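Local coordinates for protein carbohydrate oxidase (Microdochium nivale, PDB 3RJA) that oxidises the C1 hydroxyl of mono-, oligo- and polysaccharides to the corresponding lactones, using FAD and reducing molecular oxygen to hydrogen peroxide, at residues A110-V118 with H307-P315. Residues are numbered along the deposited sequence; the frame is centred on the assembly and turned at random.
Sequences ARLGHLATV and HVDFITPQP. With ZN (zinc ion), chain D; ZN (zinc ion), chain E; FAD (flavin-adenine dinucleotide), chain B.
His114 and Asp309 share a zinc ion that ties the first turn of helix 112-123, in the FAD-binding domain of this FAD-linked oxidase, to the irregular loop running into strand 318-326. The imidazole binds through ND1, 2.0 Å from the metal, while the Asp309 carboxylate chelates it with OD1 at 2.1 Å and OD2 at 2.3 Å; two waters complete the five ligands. With CG anti to the backbone N in both residues, the side chains run alongside each other, ring and carboxylate planes only 13° apart. Ile311 CG2 adds an off-centre CH-pi contact to the imidazole.

Arg111, the N-cap residue, extends along the same loop. One guanidinium face lies against Thr312 O and Pro313 CA, the latter 3.7 Å from NH1, while the polar end is held by a salt bridge to Asp89 and by hydrogen bonds from NH1 to Gly68 O and Gly134 O. Loss of the guanidinium to an alanine here would probably leave the Asp89 carboxylate without its charged mate and open a gap against Thr312 and Pro313. Further along, Gln314 NE2 approaches the flavin methyl C7M. Between zinc and guanidinium, one water accepts from Arg111 N and donates to Phe310 O, both at 2.9 Å.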
loop_
_atom_site.group_PDB
_atom_site.type_symbol
_atom_site.label_atom_id
_atom_site.label_comp_id
_atom_site.label_asym_id
_atom_site.label_seq_id
_atom_site.Cartn_x
_atom_site.Cartn_y
_atom_site.Cartn_z
ATOM N N ALA A 110 2.653 -13.074 -6.532
ATOM C CA ALA A 110 3.920 -12.395 -6.856
ATOM C C ALA A 110 4.127 -11.205 -5.958
ATOM O O ALA A 110 3.221 -10.335 -5.819
ATOM C CB ALA A 110 3.921 -11.917 -8.290
ATOM N N ARG A 111 5.309 -11.147 -5.358
ATOM C CA ARG A 111 5.722 -9.981 -4.572
ATOM C C ARG A 111 6.408 -8.904 -5.426
ATOM O O ARG A 111 6.971 -9.198 -6.495
ATOM C CB ARG A 111 6.605 -10.408 -3.380
ATOM C CG ARG A 111 5.822 -11.274 -2.359
ATOM C CD ARG A 111 6.775 -12.099 -1.443
ATOM N NE ARG A 111 6.076 -13.125 -0.665
ATOM C CZ ARG A 111 5.548 -12.919 0.550
ATOM N NH1 ARG A 111 5.631 -11.723 1.121
ATOM N NH2 ARG A 111 4.955 -13.924 1.197
ATOM N N LEU A 112 6.357 -7.658 -4.950
ATOM C CA LEU A 112 6.823 -6.511 -5.729
ATOM C C LEU A 112 8.253 -6.701 -6.241
ATOM O O LEU A 112 8.533 -6.456 -7.410
ATOM C CB LEU A 112 6.717 -5.195 -4.930
ATOM C CG LEU A 112 5.316 -4.747 -4.504
ATOM C CD1 LEU A 112 5.359 -3.329 -4.017
ATOM C CD2 LEU A 112 4.247 -4.854 -5.635
ATOM N N GLY A 113 9.164 -7.121 -5.365
ATOM C CA GLY A 113 10.564 -7.300 -5.794
ATOM C C GLY A 113 10.665 -8.348 -6.881
ATOM O O GLY A 113 11.438 -8.191 -7.826
ATOM N N HIS A 114 9.877 -9.424 -6.757
ATOM C CA HIS A 114 9.891 -10.494 -7.758
ATOM C C HIS A 114 9.264 -10.032 -9.094
ATOM O O HIS A 114 9.836 -10.253 -10.171
ATOM C CB HIS A 114 9.207 -11.750 -7.201
ATOM C CG HIS A 114 8.982 -12.837 -8.212
ATOM N ND1 HIS A 114 9.999 -13.616 -8.717
ATOM C CD2 HIS A 114 7.845 -13.279 -8.802
ATOM C CE1 HIS A 114 9.504 -14.495 -9.570
ATOM N NE2 HIS A 114 8.200 -14.301 -9.651
ATOM N N LEU A 115 8.094 -9.401 -9.008
ATOM C CA LEU A 115 7.445 -8.769 -10.166
ATOM C C LEU A 115 8.447 -7.869 -10.892
ATOM O O LEU A 115 8.636 -7.989 -12.113
ATOM C CB LEU A 115 6.231 -7.940 -9.707
ATOM C CG LEU A 115 5.583 -7.079 -10.787
ATOM C CD1 LEU A 115 4.996 -7.999 -11.896
ATOM C CD2 LEU A 115 4.503 -6.133 -10.176
ATOM N N ALA A 116 9.112 -6.992 -10.140
ATOM C CA ALA A 116 10.031 -6.025 -10.760
ATOM C C ALA A 116 11.219 -6.733 -11.389
ATOM O O ALA A 116 11.686 -6.339 -12.458
ATOM C CB ALA A 116 10.500 -4.995 -9.774
ATOM N N THR A 117 11.730 -7.757 -10.717
ATOM C CA THR A 117 12.884 -8.504 -11.245
ATOM C C THR A 117 12.577 -9.192 -12.565
ATOM O O THR A 117 13.330 -9.044 -13.527
ATOM C CB THR A 117 13.399 -9.539 -10.239
ATOM O OG1 THR A 117 13.877 -8.844 -9.089
ATOM C CG2 THR A 117 14.572 -10.329 -10.859
ATOM N N VAL A 118 11.462 -9.923 -12.604
ATOM C CA VAL A 118 11.031 -10.655 -13.797
ATOM C C VAL A 118 10.741 -9.697 -14.937
ATOM O O VAL A 118 11.266 -9.882 -16.029
ATOM C CB VAL A 118 9.816 -11.616 -13.537
ATOM C CG1 VAL A 118 9.392 -12.355 -14.834
ATOM C CG2 VAL A 118 10.160 -12.645 -12.458
ATOM N N HIS A 307 18.872 -7.768 -1.413
ATOM C CA HIS A 307 18.337 -8.226 -2.707
ATOM C C HIS A 307 16.847 -7.874 -2.773
ATOM O O HIS A 307 16.224 -7.565 -1.739
ATOM C CB HIS A 307 18.551 -9.740 -2.897
ATOM C CG HIS A 307 17.637 -10.587 -2.061
ATOM N ND1 HIS A 307 17.874 -10.865 -0.734
ATOM C CD2 HIS A 307 16.476 -11.210 -2.365
ATOM C CE1 HIS A 307 16.910 -11.628 -0.259
ATOM N NE2 HIS A 307 16.049 -11.853 -1.231
ATOM N N VAL A 308 16.283 -7.914 -3.977
ATOM C CA VAL A 308 14.865 -7.598 -4.173
ATOM C C VAL A 308 13.989 -8.730 -4.641
ATOM O O VAL A 308 12.765 -8.658 -4.464
ATOM C CB VAL A 308 14.639 -6.384 -5.102
ATOM C CG1 VAL A 308 15.380 -5.140 -4.540
ATOM C CG2 VAL A 308 15.049 -6.678 -6.502
ATOM N N ASP A 309 14.575 -9.769 -5.241
ATOM C CA ASP A 309 13.739 -10.857 -5.760
ATOM C C ASP A 309 13.246 -11.767 -4.628
ATOM O O ASP A 309 13.814 -12.836 -4.380
ATOM C CB ASP A 309 14.463 -11.638 -6.865
ATOM C CG ASP A 309 13.544 -12.609 -7.611
ATOM O OD1 ASP A 309 12.309 -12.581 -7.448
ATOM O OD2 ASP A 309 14.062 -13.428 -8.379
ATOM N N PHE A 310 12.185 -11.325 -3.942
ATOM C CA PHE A 310 11.590 -12.084 -2.847
ATOM C C PHE A 310 10.520 -13.041 -3.329
ATOM O O PHE A 310 9.565 -12.637 -4.022
ATOM C CB PHE A 310 11.003 -11.141 -1.788
ATOM C CG PHE A 310 12.006 -10.663 -0.769
ATOM C CD1 PHE A 310 13.001 -9.768 -1.118
ATOM C CD2 PHE A 310 11.948 -11.113 0.545
ATOM C CE1 PHE A 310 13.935 -9.320 -0.157
ATOM C CE2 PHE A 310 12.872 -10.666 1.507
ATOM C CZ PHE A 310 13.856 -9.754 1.144
ATOM N N ILE A 311 10.687 -14.309 -2.979
ATOM C CA ILE A 311 9.646 -15.328 -3.194
ATOM C C ILE A 311 9.238 -15.982 -1.855
ATOM O O ILE A 311 8.516 -16.974 -1.829
ATOM C CB ILE A 311 10.106 -16.403 -4.211
ATOM C CG1 ILE A 311 11.401 -17.087 -3.738
ATOM C CG2 ILE A 311 10.290 -15.773 -5.626
ATOM C CD1 ILE A 311 11.734 -18.410 -4.519
ATOM N N THR A 312 9.732 -15.396 -0.765
ATOM C CA THR A 312 9.442 -15.748 0.625
ATOM C C THR A 312 9.071 -14.443 1.360
ATOM O O THR A 312 9.319 -13.364 0.831
ATOM C CB THR A 312 10.710 -16.284 1.338
ATOM O OG1 THR A 312 11.793 -15.388 1.076
ATOM C CG2 THR A 312 11.074 -17.663 0.845
ATOM N N PRO A 313 8.491 -14.537 2.579
ATOM C CA PRO A 313 8.153 -13.337 3.375
ATOM C C PRO A 313 9.404 -12.544 3.767
ATOM O O PRO A 313 10.455 -13.138 3.880
ATOM C CB PRO A 313 7.525 -13.925 4.652
ATOM C CG PRO A 313 7.093 -15.323 4.301
ATOM C CD PRO A 313 8.102 -15.790 3.270
ATOM N N GLN A 314 9.296 -11.233 4.011
ATOM C CA GLN A 314 10.410 -10.537 4.649
ATOM C C GLN A 314 10.339 -10.730 6.164
ATOM O O GLN A 314 9.347 -11.292 6.666
ATOM C CB GLN A 314 10.565 -9.065 4.218
ATOM C CG GLN A 314 9.322 -8.225 4.031
ATOM C CD GLN A 314 9.671 -6.792 3.599
ATOM O OE1 GLN A 314 9.594 -6.416 2.399
ATOM N NE2 GLN A 314 10.070 -5.992 4.573
ATOM N N PRO A 315 11.406 -10.335 6.894
ATOM C CA PRO A 315 11.368 -10.485 8.353
ATOM C C PRO A 315 10.154 -9.781 8.937
ATOM O O PRO A 315 9.728 -8.739 8.425
ATOM C CB PRO A 315 12.677 -9.818 8.825
ATOM C CG PRO A 315 13.638 -9.965 7.596
ATOM C CD PRO A 315 12.720 -9.866 6.393
HETATM ZN ZN ZN D . 11.938 -14.102 -8.789
HETATM ZN ZN ZN E . 19.846 -11.240 0.054
HETATM P PA FAD B . -2.125 -9.060 2.343
HETATM O O1A FAD B . -1.842 -10.433 1.794
HETATM O O2A FAD B . -2.036 -8.945 3.843
HETATM O O5B FAD B . -3.592 -8.608 1.876
HETATM C C5B FAD B . -3.997 -7.253 2.040
HETATM C C4B FAD B . -5.505 -7.155 1.755
HETATM O O4B FAD B . -5.757 -7.485 0.388
HETATM C C3B FAD B . -6.336 -8.124 2.594
HETATM O O3B FAD B . -7.642 -7.570 2.772
HETATM C C2B FAD B . -6.444 -9.321 1.655
HETATM O O2B FAD B . -7.507 -10.212 1.898
HETATM C C1B FAD B . -6.590 -8.611 0.317
HETATM N N9A FAD B . -6.129 -9.474 -0.766
HETATM C C8A FAD B . -4.942 -10.196 -0.844
HETATM N N7A FAD B . -4.950 -10.852 -2.036
HETATM C C5A FAD B . -6.077 -10.544 -2.698
HETATM C C6A FAD B . -6.569 -10.947 -3.944
HETATM N N6A FAD B . -5.860 -11.787 -4.731
HETATM N N1A FAD B . -7.784 -10.430 -4.358
HETATM C C2A FAD B . -8.513 -9.575 -3.538
HETATM N N3A FAD B . -8.050 -9.205 -2.291
HETATM C C4A FAD B . -6.836 -9.685 -1.898
HETATM N N1 FAD B . 2.282 0.712 0.581
HETATM C C2 FAD B . 2.441 1.666 -0.430
HETATM O O2 FAD B . 1.471 2.154 -1.021
HETATM N N3 FAD B . 3.745 1.999 -0.789
HETATM C C4 FAD B . 4.887 1.385 -0.310
HETATM O O4 FAD B . 6.015 1.664 -0.773
HETATM C C4X FAD B . 4.669 0.413 0.806
HETATM N N5 FAD B . 5.699 -0.214 1.348
HETATM C C5X FAD B . 5.528 -1.191 2.301
HETATM C C6 FAD B . 6.637 -1.919 2.804
HETATM C C7 FAD B . 6.462 -2.991 3.658
HETATM C C7M FAD B . 7.676 -3.765 4.212
HETATM C C8 FAD B . 5.147 -3.440 3.930
HETATM C C8M FAD B . 4.903 -4.627 4.840
HETATM C C9 FAD B . 4.054 -2.702 3.502
HETATM C C9A FAD B . 4.217 -1.582 2.662
HETATM N N10 FAD B . 3.117 -0.895 2.094
HETATM C C10 FAD B . 3.315 0.169 1.228
HETATM C "C1'" FAD B . 1.726 -1.293 2.485
HETATM C "C2'" FAD B . 1.136 -2.251 1.460
HETATM O "O2'" FAD B . 0.787 -1.527 0.287
HETATM C "C3'" FAD B . -0.121 -2.886 2.012
HETATM O "O3'" FAD B . 0.142 -3.475 3.268
HETATM C "C4'" FAD B . -0.658 -3.923 1.012
HETATM O "O4'" FAD B . -2.034 -4.063 1.194
HETATM C "C5'" FAD B . 0.059 -5.269 1.150
HETATM O "O5'" FAD B . -0.444 -6.169 0.202
HETATM P P FAD B . -0.263 -7.762 0.469
HETATM O O1P FAD B . -0.774 -8.547 -0.701
HETATM O O2P FAD B . 1.200 -8.057 0.804
HETATM O O3P FAD B . -1.146 -7.906 1.795
HETATM O O HOH W 1 7.040 -13.487 -5.162
HETATM O O HOH W 2 12.777 -13.937 -10.781
HETATM O O HOH W 3 12.444 -15.941 -7.943
#